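Local coordinates for protein ORF48 (Lactococcus phage TP901-1, PDB 3U6X) that probably serves as the baseplate upper protein of the phage, whose immunoglobulin-like domain packs against chains of another protein, at residues V[3-8]-V[54-59]; V[77-82]-V[95-100]; V[13-18]-V[48-53]. One frame throughout, in Å; residues are numbered along the deposited sequence.

Contact 1. Residues V[3-8]-V[54-59]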
loop_
_atom_site.group_PDB
_atom_site.type_symbol
_atom_site.label_atom_id
_atom_site.label_comp_id
_atom_site.label_asym_id
_atom_site.label_seq_id
_atom_site.Cartn_x
_atom_site.Cartn_y
_atom_site.Cartn_z
ATOM N N LYS V 3 37.127 -50.511 -9.866
ATOM C CA LYS V 3 37.412 -49.423 -8.935
ATOM C C LYS V 3 37.766 -48.173 -9.743
ATOM O O LYS V 3 38.738 -48.179 -10.497
ATOM C CB LYS V 3 38.529 -49.811 -7.956
ATOM C CG LYS V 3 38.473 -49.086 -6.612
ATOM C CD LYS V 3 39.116 -49.942 -5.522
ATOM C CE LYS V 3 39.043 -49.326 -4.148
ATOM N NZ LYS V 3 39.705 -50.198 -3.143
ATOM N N PHE V 4 36.913 -47.134 -9.647
ATOM C CA PHE V 4 37.035 -45.864 -10.368
ATOM C C PHE V 4 37.083 -44.696 -9.383
ATOM O O PHE V 4 36.427 -44.738 -8.341
ATOM C CB PHE V 4 35.834 -45.685 -11.305
ATOM C CG PHE V 4 36.078 -44.792 -12.492
ATOM C CD1 PHE V 4 36.628 -45.301 -13.667
ATOM C CD2 PHE V 4 35.718 -43.452 -12.459
ATOM C CE1 PHE V 4 36.847 -44.474 -14.777
ATOM C CE2 PHE V 4 35.939 -42.623 -13.572
ATOM C CZ PHE V 4 36.508 -43.141 -14.717
ATOM N N VAL V 5 37.840 -43.646 -9.722
ATOM C CA VAL V 5 38.017 -42.479 -8.854
ATOM C C VAL V 5 37.394 -41.239 -9.477
ATOM O O VAL V 5 37.710 -40.886 -10.616
ATOM C CB VAL V 5 39.509 -42.206 -8.472
ATOM C CG1 VAL V 5 39.619 -41.022 -7.525
ATOM C CG2 VAL V 5 40.192 -43.419 -7.850
ATOM N N LEU V 6 36.533 -40.562 -8.710
ATOM C CA LEU V 6 35.926 -39.316 -9.141
ATOM C C LEU V 6 36.392 -38.200 -8.236
ATOM O O LEU V 6 36.086 -38.191 -7.037
ATOM C CB LEU V 6 34.400 -39.378 -9.148
ATOM C CG LEU V 6 33.726 -40.467 -9.971
ATOM C CD1 LEU V 6 32.239 -40.516 -9.644
ATOM C CD2 LEU V 6 33.926 -40.244 -11.470
ATOM N N GLU V 7 37.181 -37.281 -8.807
ATOM C CA GLU V 7 37.670 -36.107 -8.093
ATOM C C GLU V 7 36.554 -35.083 -8.160
ATOM O O GLU V 7 35.881 -34.985 -9.188
ATOM C CB GLU V 7 38.985 -35.586 -8.703
ATOM C CG GLU V 7 40.203 -36.422 -8.318
ATOM C CD GLU V 7 41.581 -35.933 -8.744
ATOM O OE1 GLU V 7 42.547 -36.718 -8.602
ATOM O OE2 GLU V 7 41.703 -34.774 -9.208
ATOM N N HIS V 8 36.279 -34.383 -7.058
ATOM C CA HIS V 8 35.171 -33.414 -7.032
ATOM C C HIS V 8 35.431 -32.095 -6.287
ATOM O O HIS V 8 36.483 -31.925 -5.689
ATOM C CB HIS V 8 33.892 -34.086 -6.528
ATOM C CG HIS V 8 33.987 -34.611 -5.136
ATOM N ND1 HIS V 8 33.698 -33.814 -4.050
ATOM C CD2 HIS V 8 34.354 -35.828 -4.695
ATOM C CE1 HIS V 8 33.910 -34.562 -2.978
ATOM N NE2 HIS V 8 34.294 -35.782 -3.314
ATOM N N ARG V 54 39.164 -36.490 0.944
ATOM C CA ARG V 54 38.942 -35.073 0.601
ATOM C C ARG V 54 38.883 -34.925 -0.922
ATOM O O ARG V 54 39.830 -35.298 -1.607
ATOM C CB ARG V 54 40.066 -34.191 1.175
ATOM C CG ARG V 54 39.604 -32.902 1.854
ATOM C CD ARG V 54 39.557 -31.695 0.936
ATOM N NE ARG V 54 40.864 -31.056 0.763
ATOM C CZ ARG V 54 41.058 -29.779 0.434
ATOM N NH1 ARG V 54 40.027 -28.954 0.298
ATOM N NH2 ARG V 54 42.285 -29.315 0.255
ATOM N N GLN V 55 37.730 -34.508 -1.448
ATOM C CA GLN V 55 37.481 -34.276 -2.886
ATOM C C GLN V 55 37.749 -35.468 -3.808
ATOM O O GLN V 55 38.081 -35.280 -4.981
ATOM C CB GLN V 55 38.203 -33.012 -3.374
ATOM C CG GLN V 55 37.799 -31.762 -2.595
ATOM C CD GLN V 55 38.453 -30.495 -3.084
ATOM O OE1 GLN V 55 39.421 -30.502 -3.855
ATOM N NE2 GLN V 55 37.925 -29.372 -2.635
ATOM N N LYS V 56 37.568 -36.693 -3.275
ATOM C CA LYS V 56 37.794 -37.948 -3.994
ATOM C C LYS V 56 36.778 -38.988 -3.550
ATOM O O LYS V 56 36.647 -39.245 -2.351
ATOM C CB LYS V 56 39.214 -38.472 -3.695
ATOM C CG LYS V 56 40.169 -38.454 -4.883
ATOM C CD LYS V 56 41.639 -38.704 -4.466
ATOM C CE LYS V 56 42.377 -37.428 -4.104
ATOM N NZ LYS V 56 42.811 -36.670 -5.311
ATOM N N VAL V 57 36.059 -39.584 -4.518
ATOM C CA VAL V 57 35.115 -40.667 -4.275
ATOM C C VAL V 57 35.728 -41.908 -4.918
ATOM O O VAL V 57 36.082 -41.882 -6.098
ATOM C CB VAL V 57 33.693 -40.413 -4.866
ATOM C CG1 VAL V 57 32.702 -41.445 -4.353
ATOM C CG2 VAL V 57 33.197 -39.025 -4.543
ATOM N N TYR V 58 35.817 -42.994 -4.158
ATOM C CA TYR V 58 36.253 -44.278 -4.686
ATOM C C TYR V 58 34.991 -45.107 -4.936
ATOM O O TYR V 58 34.251 -45.378 -3.999
ATOM C CB TYR V 58 37.228 -44.960 -3.730
ATOM C CG TYR V 58 38.403 -44.081 -3.369
ATOM C CD1 TYR V 58 39.481 -43.930 -4.239
ATOM C CD2 TYR V 58 38.452 -43.417 -2.146
ATOM C CE1 TYR V 58 40.557 -43.099 -3.919
ATOM C CE2 TYR V 58 39.529 -42.599 -1.808
ATOM C CZ TYR V 58 40.578 -42.442 -2.697
ATOM O OH TYR V 58 41.630 -41.632 -2.356
ATOM N N VAL V 59 34.689 -45.381 -6.212
ATOM C CA VAL V 59 33.500 -46.095 -6.670
ATOM C C VAL V 59 33.869 -47.519 -7.042
ATOM O O VAL V 59 34.559 -47.746 -8.036
ATOM C CB VAL V 59 32.823 -45.355 -7.852
ATOM C CG1 VAL V 59 31.500 -46.006 -8.218
ATOM C CG2 VAL V 59 32.614 -43.870 -7.534
#
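Leu6 and Val57 sit opposite each other as a hydrogen-bonded pair in the antiparallel ladder joining strands 3-8 and 56-59, with Leu6 N to Val57 O at 3.0 Å. Phe4 and Val59 form a second such pair, its Val59 N to Phe4 O bond measuring 2.8 Å.

The side chains of Phe4, Leu6, Val57 and Val59 make the close-packed inner face. Leu6 CD1 reaches along the ladder to Val59 CG2 (4.0 Å), and Phe90 of strand 86-92 adds its ring against Phe4, Leu6 and Val59. At the end of the ladder His8 N reaches Gln55 O at 2.9 Å from above the carbonyl plane. The His8 torsion (chi1 62°) swings the imidazole back over the turn, where Gln55 CA lies over one ring face, 3.7 Å from the centroid. Crossing Val57 at about a right angle, the ring brings His8 CD2 to 3.4 Å from Val57 CG2; His8 ND1 is hydrogen-bonded to Ser10 N.

The other face is looser and partly open to solvent. Val5 CG2 lies alongside Tyr58 CD1 at 3.7 Å, and the Tyr58 hydroxyl bonds to Asp53. Lys56, bent at its last two torsions, curls NZ to Glu7 OE1 in a weak 3.3 Å salt bridge, while Tyr101 OH holds the same oxygen by a hydrogen bond.

The chemistry implies that backbone bonds and inner apolar packing carry the pairing, with the ion pair a modest surface addition.

Contact 2. Residues V[77-82]-V[95-100]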
loop_
_atom_site.group_PDB
_atom_site.type_symbol
_atom_site.label_atom_id
_atom_site.label_comp_id
_atom_site.label_asym_id
_atom_site.label_seq_id
_atom_site.Cartn_x
_atom_site.Cartn_y
_atom_site.Cartn_z
ATOM N N GLY V 77 27.603 -32.199 -12.997
ATOM C CA GLY V 77 27.801 -33.336 -12.101
ATOM C C GLY V 77 27.743 -34.712 -12.755
ATOM O O GLY V 77 27.242 -35.662 -12.131
ATOM N N THR V 78 28.250 -34.834 -14.027
ATOM C CA THR V 78 28.277 -36.090 -14.779
ATOM C C THR V 78 29.555 -36.400 -15.559
ATOM O O THR V 78 30.079 -35.549 -16.265
ATOM C CB THR V 78 26.973 -36.405 -15.535
ATOM O OG1 THR V 78 27.268 -37.043 -16.778
ATOM C CG2 THR V 78 26.113 -35.211 -15.778
ATOM N N LEU V 79 30.035 -37.635 -15.419
ATOM C CA LEU V 79 31.186 -38.190 -16.131
ATOM C C LEU V 79 30.688 -39.458 -16.814
ATOM O O LEU V 79 29.941 -40.246 -16.210
ATOM C CB LEU V 79 32.329 -38.540 -15.162
ATOM C CG LEU V 79 33.631 -39.113 -15.776
ATOM C CD1 LEU V 79 34.827 -38.592 -15.067
ATOM C CD2 LEU V 79 33.665 -40.621 -15.749
ATOM N N LEU V 80 31.090 -39.635 -18.072
ATOM C CA LEU V 80 30.764 -40.825 -18.855
ATOM C C LEU V 80 32.041 -41.546 -19.239
ATOM O O LEU V 80 33.082 -40.916 -19.376
ATOM C CB LEU V 80 30.035 -40.467 -20.168
ATOM C CG LEU V 80 28.731 -39.696 -20.130
ATOM C CD1 LEU V 80 28.259 -39.422 -21.532
ATOM C CD2 LEU V 80 27.653 -40.438 -19.378
ATOM N N VAL V 81 31.930 -42.861 -19.464
ATOM C CA VAL V 81 32.959 -43.699 -20.045
ATOM C C VAL V 81 32.233 -44.291 -21.247
ATOM O O VAL V 81 31.182 -44.911 -21.084
ATOM C CB VAL V 81 33.522 -44.780 -19.099
ATOM C CG1 VAL V 81 34.587 -45.596 -19.816
ATOM C CG2 VAL V 81 34.076 -44.156 -17.811
ATOM N N ILE V 82 32.730 -44.006 -22.456
ATOM C CA ILE V 82 32.143 -44.504 -23.711
ATOM C C ILE V 82 33.118 -45.427 -24.466
ATOM O O ILE V 82 34.247 -45.030 -24.750
ATOM C CB ILE V 82 31.623 -43.355 -24.617
ATOM C CG1 ILE V 82 30.792 -42.338 -23.819
ATOM C CG2 ILE V 82 30.831 -43.898 -25.811
ATOM C CD1 ILE V 82 30.415 -41.016 -24.534
ATOM N N ALA V 95 27.560 -31.788 -6.132
ATOM C CA ALA V 95 28.963 -31.464 -6.442
ATOM C C ALA V 95 29.225 -31.708 -7.889
ATOM O O ALA V 95 28.400 -32.339 -8.547
ATOM C CB ALA V 95 29.916 -32.288 -5.599
ATOM N N LYS V 96 30.350 -31.188 -8.397
ATOM C CA LYS V 96 30.768 -31.366 -9.785
ATOM C C LYS V 96 31.976 -32.285 -9.840
ATOM O O LYS V 96 32.858 -32.169 -8.987
ATOM C CB LYS V 96 31.164 -30.009 -10.395
ATOM C CG LYS V 96 30.003 -29.097 -10.746
ATOM C CD LYS V 96 30.472 -28.058 -11.731
ATOM C CE LYS V 96 29.358 -27.583 -12.611
ATOM N NZ LYS V 96 29.050 -26.158 -12.349
ATOM N N ILE V 97 32.024 -33.190 -10.841
ATOM C CA ILE V 97 33.192 -34.053 -11.035
ATOM C C ILE V 97 34.233 -33.174 -11.740
ATOM O O ILE V 97 33.888 -32.447 -12.674
ATOM C CB ILE V 97 32.875 -35.354 -11.825
ATOM C CG1 ILE V 97 31.724 -36.129 -11.163
ATOM C CG2 ILE V 97 34.130 -36.243 -11.956
ATOM C CD1 ILE V 97 30.853 -36.890 -12.093
ATOM N N THR V 98 35.470 -33.185 -11.250
ATOM C CA THR V 98 36.550 -32.387 -11.830
ATOM C C THR V 98 37.529 -33.259 -12.634
ATOM O O THR V 98 38.186 -32.752 -13.547
ATOM C CB THR V 98 37.227 -31.506 -10.757
ATOM O OG1 THR V 98 37.991 -32.306 -9.847
ATOM C CG2 THR V 98 36.231 -30.623 -10.013
ATOM N N LYS V 99 37.605 -34.569 -12.301
ATOM C CA LYS V 99 38.468 -35.561 -12.944
ATOM C C LYS V 99 37.960 -36.947 -12.595
ATOM O O LYS V 99 37.473 -37.164 -11.488
ATOM C CB LYS V 99 39.923 -35.410 -12.443
ATOM C CG LYS V 99 40.981 -35.974 -13.386
ATOM C CD LYS V 99 42.411 -35.928 -12.807
ATOM C CE LYS V 99 42.955 -34.541 -12.512
ATOM N NZ LYS V 99 42.790 -33.602 -13.654
ATOM N N GLY V 100 38.100 -37.866 -13.538
ATOM C CA GLY V 100 37.754 -39.266 -13.356
ATOM C C GLY V 100 38.776 -40.182 -13.990
ATOM O O GLY V 100 39.232 -39.918 -15.105
#
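The interior of the immunoglobulin-like β domain is closed here by strands 78-82 and 97-100, which are not neighbours in the antiparallel sheet but come close without pairing, apolar side chains meeting between them. Their axes run 22° from parallel and approach to 7.6 Å, and side chains bridge the separation without hydrogen bonds.

Ile97 and Leu79 carry the contact, each pointing at the opposite segment. The δ-methyl of Ile97 does most of the touching: CG1 lies beside its own backbone N (chi1 -54°), and CD1 comes to rest against the peptide leading into Leu79, 3.5 Å from Leu79 N and 3.7 Å from Thr78 C. The same methyl meets Leu79 CB at 3.8 Å. Around this pair Phe4, Leu6, Phe90 and Met92 supply further apolar surface.

Where 77-82 begins, the two backbones themselves draw together, Gly77 CA lying 4.2 Å from Lys96 CA; the long Lys96 side chain leads away from the contact. Thr98 and Lys99 both face Glu7, a classic β bulge in the edge of the sheet, and their side chains point away from 77-82 on an exposed surface. Thr78, Leu80 and Ile82, on the reverse of their strand, also pack against a chain of another protein.

Beyond the bulge the chain returns toward Leu79. With CG of Leu79 anti to its nitrogen (chi1 -179°), one branch extends past Ile97 CG2 to the backbone of Gly100, which has no side chain there, and Leu79 CD1 stops 3.5 Å from Gly100 CA.

Contact 3. Residues V[13-18]-V[48-53]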
loop_
_atom_site.group_PDB
_atom_site.type_symbol
_atom_site.label_atom_id
_atom_site.label_comp_id
_atom_site.label_asym_id
_atom_site.label_seq_id
_atom_site.Cartn_x
_atom_site.Cartn_y
_atom_site.Cartn_z
ATOM N N GLN V 13 30.841 -35.664 1.272
ATOM C CA GLN V 13 30.776 -36.996 0.682
ATOM C C GLN V 13 29.593 -37.088 -0.272
ATOM O O GLN V 13 28.558 -37.654 0.095
ATOM C CB GLN V 13 30.731 -38.103 1.769
ATOM C CG GLN V 13 31.961 -38.167 2.668
ATOM C CD GLN V 13 31.927 -37.131 3.742
ATOM O OE1 GLN V 13 30.904 -36.914 4.395
ATOM N NE2 GLN V 13 33.032 -36.439 3.904
ATOM N N PRO V 14 29.720 -36.541 -1.503
ATOM C CA PRO V 14 28.590 -36.571 -2.442
ATOM C C PRO V 14 28.154 -37.954 -2.878
ATOM O O PRO V 14 28.995 -38.816 -3.095
ATOM C CB PRO V 14 29.092 -35.741 -3.623
ATOM C CG PRO V 14 30.527 -35.776 -3.530
ATOM C CD PRO V 14 30.856 -35.809 -2.086
ATOM N N GLU V 15 26.835 -38.177 -2.955
ATOM C CA GLU V 15 26.265 -39.444 -3.398
ATOM C C GLU V 15 26.550 -39.617 -4.893
ATOM O O GLU V 15 26.473 -38.655 -5.666
ATOM C CB GLU V 15 24.757 -39.474 -3.154
ATOM C CG GLU V 15 24.293 -40.592 -2.239
ATOM C CD GLU V 15 24.663 -42.008 -2.654
ATOM O OE1 GLU V 15 25.624 -42.552 -2.062
ATOM O OE2 GLU V 15 23.984 -42.579 -3.542
ATOM N N VAL V 16 26.937 -40.836 -5.277
ATOM C CA VAL V 16 27.245 -41.174 -6.662
ATOM C C VAL V 16 26.334 -42.333 -7.051
ATOM O O VAL V 16 26.174 -43.299 -6.294
ATOM C CB VAL V 16 28.757 -41.508 -6.881
ATOM C CG1 VAL V 16 29.047 -41.900 -8.329
ATOM C CG2 VAL V 16 29.644 -40.340 -6.474
ATOM N N LYS V 17 25.702 -42.195 -8.226
ATOM C CA LYS V 17 24.835 -43.208 -8.800
ATOM C C LYS V 17 25.348 -43.545 -10.194
ATOM O O LYS V 17 25.627 -42.643 -11.006
ATOM C CB LYS V 17 23.380 -42.745 -8.802
ATOM C CG LYS V 17 22.672 -42.986 -7.484
ATOM C CD LYS V 17 21.458 -42.064 -7.364
ATOM C CE LYS V 17 20.661 -42.321 -6.111
ATOM N NZ LYS V 17 19.583 -41.313 -5.950
ATOM N N VAL V 18 25.569 -44.856 -10.432
ATOM C CA VAL V 18 26.141 -45.359 -11.678
ATOM C C VAL V 18 25.095 -46.149 -12.442
ATOM O O VAL V 18 24.367 -46.934 -11.828
ATOM C CB VAL V 18 27.448 -46.169 -11.446
ATOM C CG1 VAL V 18 28.088 -46.589 -12.766
ATOM C CG2 VAL V 18 28.445 -45.376 -10.618
ATOM N N VAL V 48 26.974 -50.160 -6.396
ATOM C CA VAL V 48 28.243 -49.527 -6.058
ATOM C C VAL V 48 28.571 -49.611 -4.580
ATOM O O VAL V 48 27.685 -49.689 -3.730
ATOM C CB VAL V 48 28.398 -48.073 -6.623
ATOM C CG1 VAL V 48 28.322 -48.062 -8.140
ATOM C CG2 VAL V 48 27.382 -47.092 -6.014
ATOM N N SER V 49 29.863 -49.536 -4.291
ATOM C CA SER V 49 30.399 -49.483 -2.935
ATOM C C SER V 49 31.198 -48.173 -2.889
ATOM O O SER V 49 32.126 -47.993 -3.669
ATOM C CB SER V 49 31.257 -50.711 -2.626
ATOM O OG SER V 49 31.548 -50.782 -1.240
ATOM N N LEU V 50 30.749 -47.214 -2.089
ATOM C CA LEU V 50 31.385 -45.902 -2.007
ATOM C C LEU V 50 32.289 -45.709 -0.769
ATOM O O LEU V 50 32.024 -46.198 0.345
ATOM C CB LEU V 50 30.373 -44.747 -2.200
ATOM C CG LEU V 50 29.466 -44.838 -3.433
ATOM C CD1 LEU V 50 28.431 -43.773 -3.417
ATOM C CD2 LEU V 50 30.250 -44.794 -4.710
ATOM N N SER V 51 33.383 -45.008 -1.019
ATOM C CA SER V 51 34.479 -44.740 -0.106
ATOM C C SER V 51 34.934 -43.284 -0.376
ATOM O O SER V 51 35.033 -42.885 -1.543
ATOM C CB SER V 51 35.611 -45.704 -0.448
ATOM O OG SER V 51 36.379 -46.014 0.692
ATOM N N TYR V 52 35.252 -42.513 0.684
ATOM C CA TYR V 52 35.605 -41.102 0.510
ATOM C C TYR V 52 36.851 -40.566 1.194
ATOM O O TYR V 52 37.062 -40.751 2.402
ATOM C CB TYR V 52 34.427 -40.212 0.978
ATOM C CG TYR V 52 33.112 -40.437 0.273
ATOM C CD1 TYR V 52 32.768 -39.688 -0.843
ATOM C CD2 TYR V 52 32.196 -41.377 0.744
ATOM C CE1 TYR V 52 31.545 -39.867 -1.481
ATOM C CE2 TYR V 52 30.990 -41.594 0.089
ATOM C CZ TYR V 52 30.660 -40.818 -1.010
ATOM O OH TYR V 52 29.470 -40.972 -1.660
ATOM N N ASP V 53 37.590 -39.766 0.433
ATOM C CA ASP V 53 38.718 -38.940 0.873
ATOM C C ASP V 53 38.350 -37.490 0.516
ATOM O O ASP V 53 37.315 -37.280 -0.142
ATOM C CB ASP V 53 40.024 -39.357 0.182
ATOM C CG ASP V 53 40.770 -40.497 0.858
ATOM O OD1 ASP V 53 40.531 -40.738 2.077
ATOM O OD2 ASP V 53 41.609 -41.135 0.183
#
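Tyr52 of strand 43-53 meets Gln13 and Pro14 in the loop leading into strand 16-22, where these two parts of the immunoglobulin-like sheet splay apart. The segments run roughly antiparallel, but even the nearest CA atoms, those of Gln13 and Tyr52, are 6.3 Å apart, so side chains bridge the gap.

The aromatic interaction is a CH-pi contact: Gln13 CB stands over the centre of the Tyr52 ring, 3.5 Å from its centroid and 6° off the normal. Gln13 CG lies over the inner end of the ring, 3.5 Å from Tyr52 CG, and the bend at chi2 (80°) sends the amide away, to a hydrogen bond from NE2 to a chain of another protein.

Apolar packing continues along 13-18. Leu50 CD1 approaches Val16 CB at 4.2 Å, and farther on Val18 CG2 meets Val48 CG1 at 3.7 Å. From Val18, backbone-bonded to Val46, the two strands pair directly. Along the edge left by the splaying, Ser51 and Tyr52 join a strand of a second subunit in an antiparallel ladder, carrying the sheet across the interface.

One hydrogen bond spans the segments: Tyr52 OH donates to Pro14 O at 2.6 Å, from 48° above the carbonyl plane.

Overall arrangement
All three contacts belong to one curled antiparallel sheet. Contacts 1 and 3 have centres about 7 Å apart and are joined by the neighbouring strands 56-60 of contact 1 and 43-53 of contact 3; contact 3 is nested in the chain loop that contact 1 closes. Contact 2 comes later in the chain, its centre about 10 Å from that of contact 1 and about 12 Å from that of contact 3. It adjoins contact 1 because strand 97-102 lines up beside 3-8. Pro14 packs against both His8 and Ala95, so all three meet near one spot. A second subunit extends the edge of 43-53, and all three contacts have residues against chains of another protein.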